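Local structure of PlzA (Borrelia burgdorferi, 7MIE) at residues D77-L89 with Y129-F143. The protein binds the bacterial second messenger c-di-GMP and probably acts as a receptor that relays its signal. Numbering follows the deposited sequence.
Sequences DSLKLIFQEDTVL and YSSLNKEYNLLTLEF. With EDO (1,2-ethanediol), chain F.
Asn-137 sits in strand 134-143 opposite Phe-83 of strand 78-84. Its backbone N donates to Phe-83 O (2.8 Å), and its own O accepts from Phe-83 N. Its CG lies beside the backbone N (chi1 -65°), and from CB the side chain runs to the turn that leads into helix 88-94. CG meets Leu-89 CD2 at 3.8 Å. OD1 passes Glu-85 CA and Leu-89 CB, and accepts hydrogen bonds from two waters. One of these waters also bonds Gln-84 O and Leu-89 N; the other accepts from Asp-86 N. ND2 donates to a water shared with Glu-85 OE1 and to Ser-127 O on strand 119-131.

The two strands pair antiparallel, at 156°, within the sheet of the PilZN3 domain; strand 134-143 also forms a hairpin with strand 119-131. On the buried face, Val-88 CG2 lies over one face of the Phe-83 ring, 3.5 Å above its plane and offset toward the rim. Leu-81 CD1 meets Leu-141 CD1 at 3.6 Å, the two side chains crossing at about a right angle. On the other face, Ile-82 CG2 lies 3.3 Å from Tyr-129 OH, and its CG1 packs on Leu-138 CD1. Helix 273-283 covers Ile-82 and Tyr-129 there. At the far end, Asp-77 OD1 and Glu-142 OE2, two like charges, stand 4.5 Å apart. A water lies between the two carboxylates, though its bond to Glu-142 OE2 is doubtfully short.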
loop_
_atom_site.group_PDB
_atom_site.type_symbol
_atom_site.label_atom_id
_atom_site.label_comp_id
_atom_site.label_asym_id
_atom_site.label_seq_id
_atom_site.Cartn_x
_atom_site.Cartn_y
_atom_site.Cartn_z
ATOM N N ASP A 77 -12.688 8.681 -3.232
ATOM C CA ASP A 77 -13.270 9.620 -2.281
ATOM C C ASP A 77 -12.990 9.208 -0.847
ATOM O O ASP A 77 -13.694 9.623 0.076
ATOM C CB ASP A 77 -14.743 9.913 -2.562
ATOM C CG ASP A 77 -15.583 8.659 -2.600
ATOM O OD1 ASP A 77 -15.351 7.774 -1.752
ATOM O OD2 ASP A 77 -16.422 8.555 -3.539
ATOM N N SER A 78 -11.922 8.432 -0.671
ATOM C CA SER A 78 -11.554 7.982 0.661
ATOM C C SER A 78 -10.090 7.602 0.597
ATOM O O SER A 78 -9.522 7.536 -0.498
ATOM C CB SER A 78 -12.394 6.778 1.127
ATOM O OG SER A 78 -12.208 5.644 0.260
ATOM N N LEU A 79 -9.502 7.385 1.782
ATOM C CA LEU A 79 -8.163 6.839 1.830
ATOM C C LEU A 79 -8.028 5.997 3.093
ATOM O O LEU A 79 -8.903 6.029 3.955
ATOM C CB LEU A 79 -7.152 7.983 1.688
ATOM C CG LEU A 79 -6.811 8.826 2.926
ATOM C CD1 LEU A 79 -5.860 9.986 2.523
ATOM C CD2 LEU A 79 -8.055 9.382 3.612
ATOM N N LYS A 80 -6.950 5.216 3.159
ATOM C CA LYS A 80 -6.712 4.363 4.313
ATOM C C LYS A 80 -5.421 4.820 4.986
ATOM O O LYS A 80 -4.396 4.995 4.331
ATOM C CB LYS A 80 -6.589 2.885 3.936
ATOM C CG LYS A 80 -7.897 2.265 3.474
ATOM C CD LYS A 80 -7.803 0.757 3.218
ATOM C CE LYS A 80 -8.958 0.303 2.361
ATOM N NZ LYS A 80 -8.778 -1.130 2.014
ATOM N N LEU A 81 -5.505 4.977 6.311
ATOM C CA LEU A 81 -4.384 5.514 7.081
ATOM C C LEU A 81 -3.996 4.539 8.183
ATOM O O LEU A 81 -4.874 3.904 8.789
ATOM C CB LEU A 81 -4.748 6.862 7.728
ATOM C CG LEU A 81 -5.175 8.019 6.813
ATOM C CD1 LEU A 81 -5.203 9.339 7.625
ATOM C CD2 LEU A 81 -4.174 8.170 5.647
ATOM N N ILE A 82 -2.675 4.480 8.453
ATOM C CA ILE A 82 -2.129 3.665 9.538
ATOM C C ILE A 82 -1.769 4.570 10.711
ATOM O O ILE A 82 -1.036 5.573 10.562
ATOM C CB ILE A 82 -0.862 2.918 9.063
ATOM C CG1 ILE A 82 -1.209 1.868 7.993
ATOM C CG2 ILE A 82 -0.109 2.298 10.259
ATOM C CD1 ILE A 82 0.041 1.474 7.158
ATOM N N PHE A 83 -2.269 4.151 11.892
ATOM C CA PHE A 83 -1.871 4.776 13.155
ATOM C C PHE A 83 -1.509 3.703 14.172
ATOM O O PHE A 83 -1.994 2.570 14.112
ATOM C CB PHE A 83 -3.044 5.597 13.721
ATOM C CG PHE A 83 -3.416 6.834 12.938
ATOM C CD1 PHE A 83 -2.666 8.002 13.046
ATOM C CD2 PHE A 83 -4.493 6.793 12.054
ATOM C CE1 PHE A 83 -3.010 9.123 12.295
ATOM C CE2 PHE A 83 -4.825 7.913 11.307
ATOM C CZ PHE A 83 -4.096 9.073 11.448
ATOM N N GLN A 84 -0.745 4.113 15.193
ATOM C CA GLN A 84 -0.561 3.209 16.331
ATOM C C GLN A 84 -1.911 2.941 16.996
ATOM O O GLN A 84 -2.785 3.790 17.001
ATOM C CB GLN A 84 0.305 3.851 17.417
ATOM C CG GLN A 84 1.723 4.110 16.953
ATOM C CD GLN A 84 2.542 4.774 18.041
ATOM O OE1 GLN A 84 2.108 5.720 18.704
ATOM N NE2 GLN A 84 3.747 4.275 18.225
ATOM N N GLU A 85 -2.057 1.766 17.590
ATOM C CA GLU A 85 -3.280 1.433 18.315
ATOM C C GLU A 85 -3.449 2.383 19.506
ATOM O O GLU A 85 -2.448 2.875 20.035
ATOM C CB GLU A 85 -3.202 -0.026 18.749
ATOM C CG GLU A 85 -4.430 -0.551 19.461
ATOM C CD GLU A 85 -4.263 -2.000 19.919
ATOM O OE1 GLU A 85 -4.939 -2.899 19.325
ATOM O OE2 GLU A 85 -3.403 -2.240 20.807
ATOM N N ASP A 86 -4.712 2.609 19.932
ATOM C CA ASP A 86 -5.040 3.363 21.144
ATOM C C ASP A 86 -4.647 4.833 21.009
ATOM O O ASP A 86 -4.269 5.462 21.998
ATOM C CB ASP A 86 -4.377 2.759 22.398
ATOM C CG ASP A 86 -5.196 3.029 23.659
ATOM O OD1 ASP A 86 -6.306 3.607 23.532
ATOM O OD2 ASP A 86 -4.733 2.644 24.771
ATOM N N THR A 87 -4.693 5.386 19.785
ATOM C CA THR A 87 -4.451 6.809 19.537
ATOM C C THR A 87 -5.703 7.411 18.875
ATOM O O THR A 87 -6.663 7.793 19.575
ATOM C CB THR A 87 -3.109 7.060 18.811
ATOM O OG1 THR A 87 -3.151 6.500 17.492
ATOM C CG2 THR A 87 -1.920 6.441 19.520
ATOM N N VAL A 88 -5.751 7.368 17.534
ATOM C CA VAL A 88 -6.764 8.058 16.753
ATOM C C VAL A 88 -8.108 7.349 16.895
ATOM O O VAL A 88 -9.149 7.993 16.932
ATOM C CB VAL A 88 -6.289 8.213 15.292
ATOM C CG1 VAL A 88 -7.398 8.689 14.359
ATOM C CG2 VAL A 88 -5.132 9.231 15.265
ATOM N N LEU A 89 -8.093 6.016 16.982
ATOM C CA LEU A 89 -9.345 5.283 16.825
ATOM C C LEU A 89 -10.274 5.614 18.001
ATOM O O LEU A 89 -11.404 6.033 17.775
ATOM C CB LEU A 89 -9.095 3.771 16.654
ATOM C CG LEU A 89 -10.347 2.936 16.320
ATOM C CD1 LEU A 89 -11.107 3.478 15.120
ATOM C CD2 LEU A 89 -10.019 1.457 16.139
ATOM N N TYR A 129 -4.047 -4.813 13.553
ATOM C CA TYR A 129 -3.008 -5.791 13.196
ATOM C C TYR A 129 -1.733 -5.501 13.984
ATOM O O TYR A 129 -1.607 -4.411 14.561
ATOM C CB TYR A 129 -2.717 -5.762 11.682
ATOM C CG TYR A 129 -2.082 -4.485 11.170
ATOM C CD1 TYR A 129 -2.870 -3.374 10.862
ATOM C CD2 TYR A 129 -0.718 -4.379 10.960
ATOM C CE1 TYR A 129 -2.293 -2.198 10.391
ATOM C CE2 TYR A 129 -0.125 -3.196 10.522
ATOM C CZ TYR A 129 -0.933 -2.105 10.212
ATOM O OH TYR A 129 -0.382 -0.925 9.757
ATOM N N SER A 130 -0.760 -6.438 13.915
ATOM C CA SER A 130 0.530 -6.349 14.604
ATOM C C SER A 130 1.722 -6.228 13.660
ATOM O O SER A 130 1.718 -6.789 12.575
ATOM C CB SER A 130 0.762 -7.553 15.468
ATOM O OG SER A 130 -0.264 -7.612 16.427
ATOM N N SER A 131 2.771 -5.547 14.150
ATOM C CA SER A 131 4.050 -5.448 13.463
ATOM C C SER A 131 5.160 -5.268 14.495
ATOM O O SER A 131 5.179 -4.275 15.224
ATOM C CB SER A 131 4.036 -4.319 12.484
ATOM O OG SER A 131 5.297 -4.197 11.848
ATOM N N LEU A 132 6.038 -6.275 14.588
ATOM C CA LEU A 132 7.238 -6.178 15.395
ATOM C C LEU A 132 6.878 -5.904 16.855
ATOM O O LEU A 132 7.536 -5.087 17.500
ATOM C CB LEU A 132 8.118 -5.053 14.832
ATOM C CG LEU A 132 8.631 -5.227 13.401
ATOM C CD1 LEU A 132 9.531 -4.065 13.008
ATOM C CD2 LEU A 132 9.360 -6.555 13.217
ATOM N N ASN A 133 5.837 -6.584 17.360
ATOM C CA ASN A 133 5.378 -6.474 18.743
ATOM C C ASN A 133 4.738 -5.116 19.017
ATOM O O ASN A 133 4.541 -4.745 20.173
ATOM C CB ASN A 133 6.494 -6.624 19.781
ATOM C CG ASN A 133 7.250 -7.931 19.710
ATOM O OD1 ASN A 133 6.744 -8.933 19.195
ATOM N ND2 ASN A 133 8.457 -7.922 20.256
ATOM N N LYS A 134 4.419 -4.372 17.955
ATOM C CA LYS A 134 3.672 -3.135 18.108
ATOM C C LYS A 134 2.339 -3.294 17.376
ATOM O O LYS A 134 2.267 -3.928 16.324
ATOM C CB LYS A 134 4.449 -1.971 17.483
ATOM C CG LYS A 134 5.918 -1.846 17.880
ATOM C CD LYS A 134 6.207 -0.671 18.778
ATOM C CE LYS A 134 5.884 -0.905 20.240
ATOM N NZ LYS A 134 7.034 -1.508 20.955
ATOM N N GLU A 135 1.297 -2.685 17.938
ATOM C CA GLU A 135 -0.044 -2.848 17.401
ATOM C C GLU A 135 -0.444 -1.578 16.671
ATOM O O GLU A 135 -0.117 -0.469 17.104
ATOM C CB GLU A 135 -1.080 -3.042 18.510
ATOM C CG GLU A 135 -0.754 -4.165 19.480
ATOM C CD GLU A 135 -0.501 -5.513 18.827
ATOM O OE1 GLU A 135 -1.172 -5.813 17.798
ATOM O OE2 GLU A 135 0.381 -6.260 19.338
ATOM N N TYR A 136 -1.219 -1.779 15.599
ATOM C CA TYR A 136 -1.612 -0.701 14.711
ATOM C C TYR A 136 -3.078 -0.831 14.353
ATOM O O TYR A 136 -3.680 -1.911 14.434
ATOM C CB TYR A 136 -0.784 -0.721 13.406
ATOM C CG TYR A 136 0.679 -0.436 13.628
ATOM C CD1 TYR A 136 1.167 0.864 13.627
ATOM C CD2 TYR A 136 1.549 -1.462 13.936
ATOM C CE1 TYR A 136 2.503 1.131 13.892
ATOM C CE2 TYR A 136 2.888 -1.214 14.225
ATOM C CZ TYR A 136 3.368 0.087 14.187
ATOM O OH TYR A 136 4.685 0.333 14.471
ATOM N N ASN A 137 -3.647 0.301 13.912
ATOM C CA ASN A 137 -4.962 0.286 13.278
ATOM C C ASN A 137 -4.830 0.817 11.856
ATOM O O ASN A 137 -4.063 1.743 11.592
ATOM C CB ASN A 137 -5.996 1.171 13.995
ATOM C CG ASN A 137 -6.333 0.680 15.399
ATOM O OD1 ASN A 137 -6.238 1.456 16.362
ATOM N ND2 ASN A 137 -6.773 -0.567 15.554
ATOM N N LEU A 138 -5.646 0.227 10.973
ATOM C CA LEU A 138 -5.780 0.714 9.591
ATOM C C LEU A 138 -7.190 1.297 9.490
ATOM O O LEU A 138 -8.170 0.570 9.721
ATOM C CB LEU A 138 -5.603 -0.478 8.644
ATOM C CG LEU A 138 -5.689 -0.147 7.139
ATOM C CD1 LEU A 138 -4.515 0.721 6.713
ATOM C CD2 LEU A 138 -5.683 -1.416 6.314
ATOM N N LEU A 139 -7.309 2.602 9.195
ATOM C CA LEU A 139 -8.576 3.336 9.231
ATOM C C LEU A 139 -8.994 3.767 7.830
ATOM O O LEU A 139 -8.262 4.551 7.211
ATOM C CB LEU A 139 -8.393 4.631 10.029
ATOM C CG LEU A 139 -8.506 4.539 11.553
ATOM C CD1 LEU A 139 -7.367 3.726 12.128
ATOM C CD2 LEU A 139 -8.533 5.927 12.173
ATOM N N THR A 140 -10.219 3.384 7.427
ATOM C CA THR A 140 -10.753 3.860 6.158
ATOM C C THR A 140 -11.534 5.136 6.450
ATOM O O THR A 140 -12.491 5.095 7.257
ATOM C CB THR A 140 -11.656 2.783 5.543
ATOM O OG1 THR A 140 -10.966 1.539 5.360
ATOM C CG2 THR A 140 -12.291 3.243 4.234
ATOM N N LEU A 141 -11.132 6.234 5.823
ATOM C CA LEU A 141 -11.692 7.552 6.075
ATOM C C LEU A 141 -12.261 8.111 4.774
ATOM O O LEU A 141 -11.539 8.198 3.780
ATOM C CB LEU A 141 -10.588 8.468 6.611
ATOM C CG LEU A 141 -10.022 8.051 7.973
ATOM C CD1 LEU A 141 -8.666 8.708 8.179
ATOM C CD2 LEU A 141 -10.997 8.499 9.067
ATOM N N GLU A 142 -13.516 8.573 4.835
ATOM C CA GLU A 142 -14.163 9.164 3.675
ATOM C C GLU A 142 -14.091 10.691 3.751
ATOM O O GLU A 142 -14.370 11.289 4.789
ATOM C CB GLU A 142 -15.627 8.715 3.664
ATOM C CG GLU A 142 -16.410 9.353 2.514
ATOM C CD GLU A 142 -17.781 8.737 2.315
ATOM O OE1 GLU A 142 -18.772 9.461 2.500
ATOM O OE2 GLU A 142 -17.839 7.534 1.986
ATOM N N PHE A 143 -13.746 11.332 2.624
ATOM C CA PHE A 143 -13.759 12.777 2.466
ATOM C C PHE A 143 -15.200 13.289 2.502
ATOM O O PHE A 143 -16.041 12.840 1.742
ATOM C CB PHE A 143 -13.055 13.145 1.154
ATOM C CG PHE A 143 -11.552 12.969 1.235
ATOM C CD1 PHE A 143 -10.763 13.873 1.943
ATOM C CD2 PHE A 143 -10.941 11.877 0.644
ATOM C CE1 PHE A 143 -9.387 13.704 2.033
ATOM C CE2 PHE A 143 -9.564 11.694 0.724
ATOM C CZ PHE A 143 -8.794 12.617 1.423
HETATM C C1 EDO F . -9.309 -1.249 7.197
HETATM O O1 EDO F . -9.848 0.067 7.393
HETATM C C2 EDO F . -10.231 -2.389 7.175
HETATM O O2 EDO F . -11.530 -2.010 7.588
HETATM O O HOH W 1 -16.279 6.427 0.350
HETATM O O HOH W 2 -5.681 4.158 16.855
HETATM O O HOH W 3 4.530 1.986 17.005
HETATM O O HOH W 4 -7.432 -1.427 18.134
HETATM O O HOH W 5 -4.045 -3.483 16.872
HETATM O O HOH W 6 -7.150 1.480 19.081
#